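BspA (BspA_V) (Streptococcus agalactiae serotype III, PDB 5DZ8) serves as a cell wall-anchored adhesin of the streptococcal antigen I/II family, of which this chain is the variable domain. Local coordinates at residues Phe37-Ile42 against Tyr79-Arg84; Phe98-Lys103 against Pro107-Ala112. All coordinates share one frame; numbering follows the deposited sequence.

Contact 1: residues Phe37-Ile42 against Tyr79-Arg84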
loop_
_atom_site.group_PDB
_atom_site.type_symbol
_atom_site.label_atom_id
_atom_site.label_comp_id
_atom_site.label_asym_id
_atom_site.label_seq_id
_atom_site.Cartn_x
_atom_site.Cartn_y
_atom_site.Cartn_z
ATOM N N PHE A 37 5.946 -20.514 -10.445
ATOM C CA PHE A 37 6.188 -19.140 -10.912
ATOM C C PHE A 37 7.478 -18.546 -10.373
ATOM O O PHE A 37 7.713 -18.598 -9.200
ATOM C CB PHE A 37 5.054 -18.228 -10.437
ATOM C CG PHE A 37 3.762 -18.482 -11.138
ATOM C CD1 PHE A 37 3.573 -18.032 -12.435
ATOM C CD2 PHE A 37 2.759 -19.205 -10.533
ATOM C CE1 PHE A 37 2.389 -18.276 -13.087
ATOM C CE2 PHE A 37 1.544 -19.415 -11.173
ATOM C CZ PHE A 37 1.357 -18.938 -12.441
ATOM N N ASN A 38 8.265 -17.925 -11.231
ATOM C CA ASN A 38 9.483 -17.185 -10.823
ATOM C C ASN A 38 9.306 -15.732 -11.185
ATOM O O ASN A 38 8.883 -15.457 -12.251
ATOM C CB ASN A 38 10.674 -17.802 -11.558
ATOM C CG ASN A 38 11.084 -19.132 -10.935
ATOM O OD1 ASN A 38 11.640 -19.153 -9.843
ATOM N ND2 ASN A 38 10.762 -20.242 -11.584
ATOM N N HIS A 39 9.585 -14.803 -10.303
ATOM C CA HIS A 39 9.600 -13.386 -10.662
ATOM C C HIS A 39 10.879 -12.630 -10.215
ATOM O O HIS A 39 11.411 -12.841 -9.115
ATOM C CB HIS A 39 8.337 -12.694 -10.161
ATOM C CG HIS A 39 8.316 -12.379 -8.689
ATOM N ND1 HIS A 39 7.606 -13.135 -7.774
ATOM C CD2 HIS A 39 8.858 -11.355 -7.981
ATOM C CE1 HIS A 39 7.711 -12.594 -6.574
ATOM N NE2 HIS A 39 8.472 -11.519 -6.670
ATOM N N ASP A 40 11.367 -11.756 -11.099
ATOM C CA ASP A 40 12.464 -10.811 -10.813
ATOM C C ASP A 40 11.925 -9.603 -10.079
ATOM O O ASP A 40 10.958 -9.010 -10.523
ATOM C CB ASP A 40 13.082 -10.315 -12.124
ATOM C CG ASP A 40 14.092 -11.269 -12.697
ATOM O OD1 ASP A 40 14.022 -12.478 -12.382
ATOM O OD2 ASP A 40 14.972 -10.799 -13.465
HETATM N N MSE A 41 12.552 -9.227 -8.975
HETATM C CA MSE A 41 12.174 -8.034 -8.233
HETATM C C MSE A 41 13.152 -6.900 -8.508
HETATM O O MSE A 41 14.363 -7.064 -8.288
HETATM C CB MSE A 41 12.199 -8.380 -6.747
HETATM C CG MSE A 41 11.448 -7.348 -5.905
HETATM SE SE MSE A 41 9.513 -7.526 -6.262
HETATM C CE MSE A 41 9.362 -8.934 -4.901
ATOM N N ILE A 42 12.602 -5.758 -8.958
ATOM C CA ILE A 42 13.304 -4.586 -9.517
ATOM C C ILE A 42 13.125 -3.406 -8.560
ATOM O O ILE A 42 12.017 -3.175 -8.107
ATOM C CB ILE A 42 12.661 -4.164 -10.881
ATOM C CG1 ILE A 42 12.571 -5.335 -11.865
ATOM C CG2 ILE A 42 13.424 -3.023 -11.549
ATOM C CD1 ILE A 42 13.900 -5.983 -12.202
ATOM N N TYR A 79 2.238 -24.428 -2.097
ATOM C CA TYR A 79 3.243 -25.005 -1.229
ATOM C C TYR A 79 4.073 -23.919 -0.585
ATOM O O TYR A 79 3.951 -23.680 0.611
ATOM C CB TYR A 79 4.153 -25.963 -1.998
ATOM C CG TYR A 79 3.490 -27.209 -2.590
ATOM C CD1 TYR A 79 2.364 -27.790 -2.032
ATOM C CD2 TYR A 79 4.070 -27.852 -3.687
ATOM C CE1 TYR A 79 1.791 -28.920 -2.596
ATOM C CE2 TYR A 79 3.525 -28.998 -4.235
ATOM C CZ TYR A 79 2.383 -29.520 -3.700
ATOM O OH TYR A 79 1.887 -30.640 -4.276
ATOM N N LYS A 80 4.896 -23.226 -1.363
ATOM C CA LYS A 80 5.847 -22.305 -0.771
ATOM C C LYS A 80 5.949 -20.997 -1.519
ATOM O O LYS A 80 5.782 -20.944 -2.727
ATOM C CB LYS A 80 7.235 -22.947 -0.712
ATOM C CG LYS A 80 7.338 -24.067 0.304
ATOM C CD LYS A 80 8.784 -24.538 0.543
ATOM C CE LYS A 80 8.858 -25.855 1.331
ATOM N NZ LYS A 80 7.983 -25.847 2.571
ATOM N N TYR A 81 6.276 -19.961 -0.776
ATOM C CA TYR A 81 6.786 -18.743 -1.327
ATOM C C TYR A 81 8.174 -18.455 -0.799
ATOM O O TYR A 81 8.347 -18.240 0.399
ATOM C CB TYR A 81 5.870 -17.559 -1.036
ATOM C CG TYR A 81 6.376 -16.263 -1.664
ATOM C CD1 TYR A 81 6.378 -16.095 -3.048
ATOM C CD2 TYR A 81 6.902 -15.238 -0.874
ATOM C CE1 TYR A 81 6.874 -14.932 -3.632
ATOM C CE2 TYR A 81 7.408 -14.071 -1.448
ATOM C CZ TYR A 81 7.384 -13.920 -2.814
ATOM O OH TYR A 81 7.878 -12.772 -3.378
ATOM N N GLU A 82 9.121 -18.392 -1.727
ATOM C CA GLU A 82 10.487 -18.115 -1.445
ATOM C C GLU A 82 10.995 -16.851 -2.152
ATOM O O GLU A 82 10.587 -16.553 -3.305
ATOM C CB GLU A 82 11.360 -19.278 -1.918
ATOM C CG GLU A 82 11.106 -20.584 -1.189
ATOM C CD GLU A 82 11.551 -21.809 -1.975
ATOM O OE1 GLU A 82 12.544 -21.717 -2.728
ATOM O OE2 GLU A 82 10.916 -22.885 -1.846
ATOM N N TYR A 83 11.914 -16.161 -1.453
ATOM C CA TYR A 83 12.526 -14.984 -1.914
ATOM C C TYR A 83 13.987 -15.028 -1.627
ATOM O O TYR A 83 14.376 -15.171 -0.482
ATOM C CB TYR A 83 11.889 -13.747 -1.284
ATOM C CG TYR A 83 12.520 -12.451 -1.799
ATOM C CD1 TYR A 83 12.179 -11.907 -3.034
ATOM C CD2 TYR A 83 13.506 -11.815 -1.080
ATOM C CE1 TYR A 83 12.763 -10.725 -3.480
ATOM C CE2 TYR A 83 14.125 -10.648 -1.537
ATOM C CZ TYR A 83 13.742 -10.092 -2.716
ATOM O OH TYR A 83 14.363 -8.924 -3.122
ATOM N N ARG A 84 14.769 -14.864 -2.684
ATOM C CA ARG A 84 16.225 -14.880 -2.663
ATOM C C ARG A 84 16.719 -13.464 -2.941
ATOM O O ARG A 84 16.666 -12.985 -4.076
ATOM C CB ARG A 84 16.781 -15.828 -3.753
#
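His39 and Tyr81 meet across a strand that separates them: 34-42 and 69-85 both pair with 47-63, and the segments share no hydrogen bond; their axes come within 9.3 Å, 41° from parallel. The contact is therefore made by side chains alone. His39 brings its ring carbon CE1 to within 3.2 Å of Tyr81 OH, and each ring receives the other at its edge rather than over its face. As modelled, CE1 lies nearer Tyr81 OH than His39 NE2 does, at 3.6 Å. With chi1 at 77°, His39 CG sits between its backbone N and carbonyl carbon, which turns the imidazole toward Tyr81; the two side chains cross at about a right angle. Two residues on, Met41, present as selenomethionine, points its CB toward the other segment, 4.1 Å from Tyr83 CE1 at the ring edge, and bends at chi2 and chi3 bring its CE to the same distance from that atom. The same CE also lies in the plane of the His39 ring, at its edge. Outside the pair, Phe98 stacks on Tyr81 and Ile96 touches Met41, which places this face against strand 94-101 of the second sheet. Tyr83 OH hydrogen-bonds Gly115 O in the connection after strand 107-113. With 155 Å² buried and no hydrogen bond between the segments, the chemistry implies cohesion by van der Waals contact between side chains.

Contact 2: residues Phe98-Lys103 against Pro107-Ala112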
loop_
_atom_site.group_PDB
_atom_site.type_symbol
_atom_site.label_atom_id
_atom_site.label_comp_id
_atom_site.label_asym_id
_atom_site.label_seq_id
_atom_site.Cartn_x
_atom_site.Cartn_y
_atom_site.Cartn_z
ATOM N N PHE A 98 3.763 -9.087 -0.686
ATOM C CA PHE A 98 3.321 -10.151 -1.535
ATOM C C PHE A 98 2.098 -10.771 -0.896
ATOM O O PHE A 98 2.116 -11.081 0.311
ATOM C CB PHE A 98 4.430 -11.197 -1.724
ATOM C CG PHE A 98 4.070 -12.258 -2.735
ATOM C CD1 PHE A 98 4.287 -12.049 -4.090
ATOM C CD2 PHE A 98 3.476 -13.420 -2.338
ATOM C CE1 PHE A 98 3.940 -13.011 -5.028
ATOM C CE2 PHE A 98 3.113 -14.381 -3.257
ATOM C CZ PHE A 98 3.334 -14.175 -4.615
ATOM N N ARG A 99 1.036 -10.935 -1.694
ATOM C CA ARG A 99 -0.182 -11.568 -1.220
ATOM C C ARG A 99 -0.698 -12.587 -2.214
ATOM O O ARG A 99 -0.600 -12.406 -3.402
ATOM C CB ARG A 99 -1.343 -10.617 -0.984
ATOM C CG ARG A 99 -1.132 -9.475 -0.026
ATOM C CD ARG A 99 -2.491 -8.824 0.320
ATOM N NE ARG A 99 -2.254 -7.531 0.961
ATOM C CZ ARG A 99 -1.855 -6.424 0.336
ATOM N NH1 ARG A 99 -1.666 -6.396 -0.973
ATOM N NH2 ARG A 99 -1.621 -5.323 1.026
ATOM N N VAL A 100 -1.327 -13.610 -1.678
ATOM C CA VAL A 100 -2.109 -14.546 -2.448
ATOM C C VAL A 100 -3.510 -14.487 -1.899
ATOM O O VAL A 100 -3.731 -14.422 -0.688
ATOM C CB VAL A 100 -1.557 -15.995 -2.308
ATOM C CG1 VAL A 100 -2.363 -16.964 -3.099
ATOM C CG2 VAL A 100 -0.103 -16.034 -2.711
ATOM N N LEU A 101 -4.466 -14.485 -2.807
ATOM C CA LEU A 101 -5.864 -14.459 -2.426
ATOM C C LEU A 101 -6.623 -15.457 -3.239
ATOM O O LEU A 101 -6.190 -15.847 -4.312
ATOM C CB LEU A 101 -6.484 -13.065 -2.647
ATOM C CG LEU A 101 -5.728 -11.824 -2.207
ATOM C CD1 LEU A 101 -4.741 -11.413 -3.274
ATOM C CD2 LEU A 101 -6.672 -10.662 -1.984
ATOM N N THR A 102 -7.810 -15.795 -2.763
ATOM C CA THR A 102 -8.687 -16.688 -3.485
ATOM C C THR A 102 -9.234 -15.970 -4.715
ATOM O O THR A 102 -9.114 -14.754 -4.838
ATOM C CB THR A 102 -9.884 -17.089 -2.628
ATOM O OG1 THR A 102 -10.567 -15.889 -2.245
ATOM C CG2 THR A 102 -9.434 -17.867 -1.407
ATOM N N LYS A 103 -9.812 -16.727 -5.631
ATOM C CA LYS A 103 -10.633 -16.098 -6.687
ATOM C C LYS A 103 -11.606 -15.042 -6.223
ATOM O O LYS A 103 -11.928 -14.147 -6.985
ATOM C CB LYS A 103 -11.582 -17.066 -7.296
ATOM C CG LYS A 103 -11.008 -18.086 -8.176
ATOM C CD LYS A 103 -12.141 -19.075 -8.417
ATOM C CE LYS A 103 -12.381 -19.930 -7.189
ATOM N NZ LYS A 103 -13.679 -20.619 -7.260
ATOM N N PRO A 107 -7.860 -12.888 1.195
ATOM C CA PRO A 107 -6.439 -13.145 1.326
ATOM C C PRO A 107 -6.130 -14.403 2.116
ATOM O O PRO A 107 -6.813 -14.737 3.060
ATOM C CB PRO A 107 -5.887 -11.882 2.021
ATOM C CG PRO A 107 -7.058 -11.192 2.627
ATOM C CD PRO A 107 -8.319 -11.871 2.161
ATOM N N ILE A 108 -5.125 -15.141 1.674
ATOM C CA ILE A 108 -4.701 -16.335 2.400
ATOM C C ILE A 108 -3.207 -16.311 2.717
ATOM O O ILE A 108 -2.710 -17.111 3.475
ATOM C CB ILE A 108 -5.184 -17.623 1.696
ATOM C CG1 ILE A 108 -4.588 -17.760 0.284
ATOM C CG2 ILE A 108 -6.727 -17.645 1.617
ATOM C CD1 ILE A 108 -3.636 -18.920 0.174
ATOM N N PHE A 109 -2.465 -15.361 2.196
ATOM C CA PHE A 109 -1.076 -15.274 2.598
ATOM C C PHE A 109 -0.690 -13.840 2.331
ATOM O O PHE A 109 -1.097 -13.235 1.323
ATOM C CB PHE A 109 -0.204 -16.279 1.777
ATOM C CG PHE A 109 1.273 -16.085 1.949
ATOM C CD1 PHE A 109 1.912 -16.502 3.131
ATOM C CD2 PHE A 109 2.043 -15.446 0.943
ATOM C CE1 PHE A 109 3.286 -16.322 3.287
ATOM C CE2 PHE A 109 3.412 -15.256 1.106
ATOM C CZ PHE A 109 4.042 -15.678 2.281
ATOM N N GLU A 110 0.102 -13.317 3.226
ATOM C CA GLU A 110 0.614 -11.966 3.126
ATOM C C GLU A 110 1.994 -11.905 3.725
ATOM O O GLU A 110 2.224 -12.398 4.793
ATOM C CB GLU A 110 -0.291 -10.993 3.854
ATOM C CG GLU A 110 0.161 -9.563 3.628
ATOM C CD GLU A 110 -0.875 -8.518 4.041
ATOM O OE1 GLU A 110 -2.117 -8.676 3.832
ATOM O OE2 GLU A 110 -0.410 -7.521 4.580
ATOM N N LYS A 111 2.907 -11.262 3.031
ATOM C CA LYS A 111 4.249 -11.110 3.514
ATOM C C LYS A 111 4.788 -9.764 3.085
ATOM O O LYS A 111 4.937 -9.474 1.879
ATOM C CB LYS A 111 5.097 -12.205 2.917
ATOM C CG LYS A 111 6.560 -12.141 3.289
ATOM C CD LYS A 111 6.826 -12.566 4.730
ATOM C CE LYS A 111 8.330 -12.429 4.959
ATOM N NZ LYS A 111 8.706 -13.074 6.212
ATOM N N ALA A 112 5.094 -8.959 4.093
ATOM C CA ALA A 112 5.630 -7.642 3.909
ATOM C C ALA A 112 7.119 -7.748 4.245
ATOM O O ALA A 112 7.477 -8.381 5.227
ATOM C CB ALA A 112 4.926 -6.698 4.848
#
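Val100 and the pair Ile108 and Phe109 form the tight part of this antiparallel hairpin, where a classic beta bulge shifts the register by one residue. Val100 O accepts twice, from Ile108 N at 2.8 Å in an almost straight bond (178°) and from Phe109 N in a longer, more bent one at 3.3 Å. Val100 N in turn gives to Phe109 O, and Phe98 and Lys111 exchange two further backbone bonds. Apolar groups pack beside this ladder: Val100 CG1 lies 4.0 Å from Ile108 CD1, and Phe98 CD2 meets Phe109 CE2 at 3.9 Å, edge against edge.

On the other face, the pair Arg99 and Glu110 is looser. These two extended chains run side by side, yet Arg99 NE reaches Glu110 OE1 only at 3.1 Å and 141°, a weak bond within a salt bridge. The guanidinium and carboxylate planes stand 81° apart, so no flat two-pronged pairing forms. Pro107 and Glu110 are exposed, although at the packed end of this face the buried Leu101 sets its CG 3.8 Å from Pro107 CA.

Strand 94-101 is central in its three-stranded sheet, flanked by 107-113 and 144-167, while Phe109 touches Glu121 and Leu123 of strand 119-135 in the six-stranded sheet.

Contact 1 lies in the buried interior, joining second-neighbour strands of the six-stranded sheet, whereas contact 2 joins adjacent strands of the three-stranded sheet and is only partly buried. Their chemistry differs accordingly: 37-42 and 79-84 meet through four side chains, while 98-103 and 107-112 combine a backbone ladder with packing and an ion pair across ten touching residues. Their centres are about 14 Å apart, and they touch directly where the sheets face each other: Tyr81 CD1 is 3.7 Å from Phe98 CE2, and Tyr81 CB is 4.0 Å from Phe109 CE2. Tyr81 thus links both contacts, and the Arg99 and Glu110 face lies away from this shared interior.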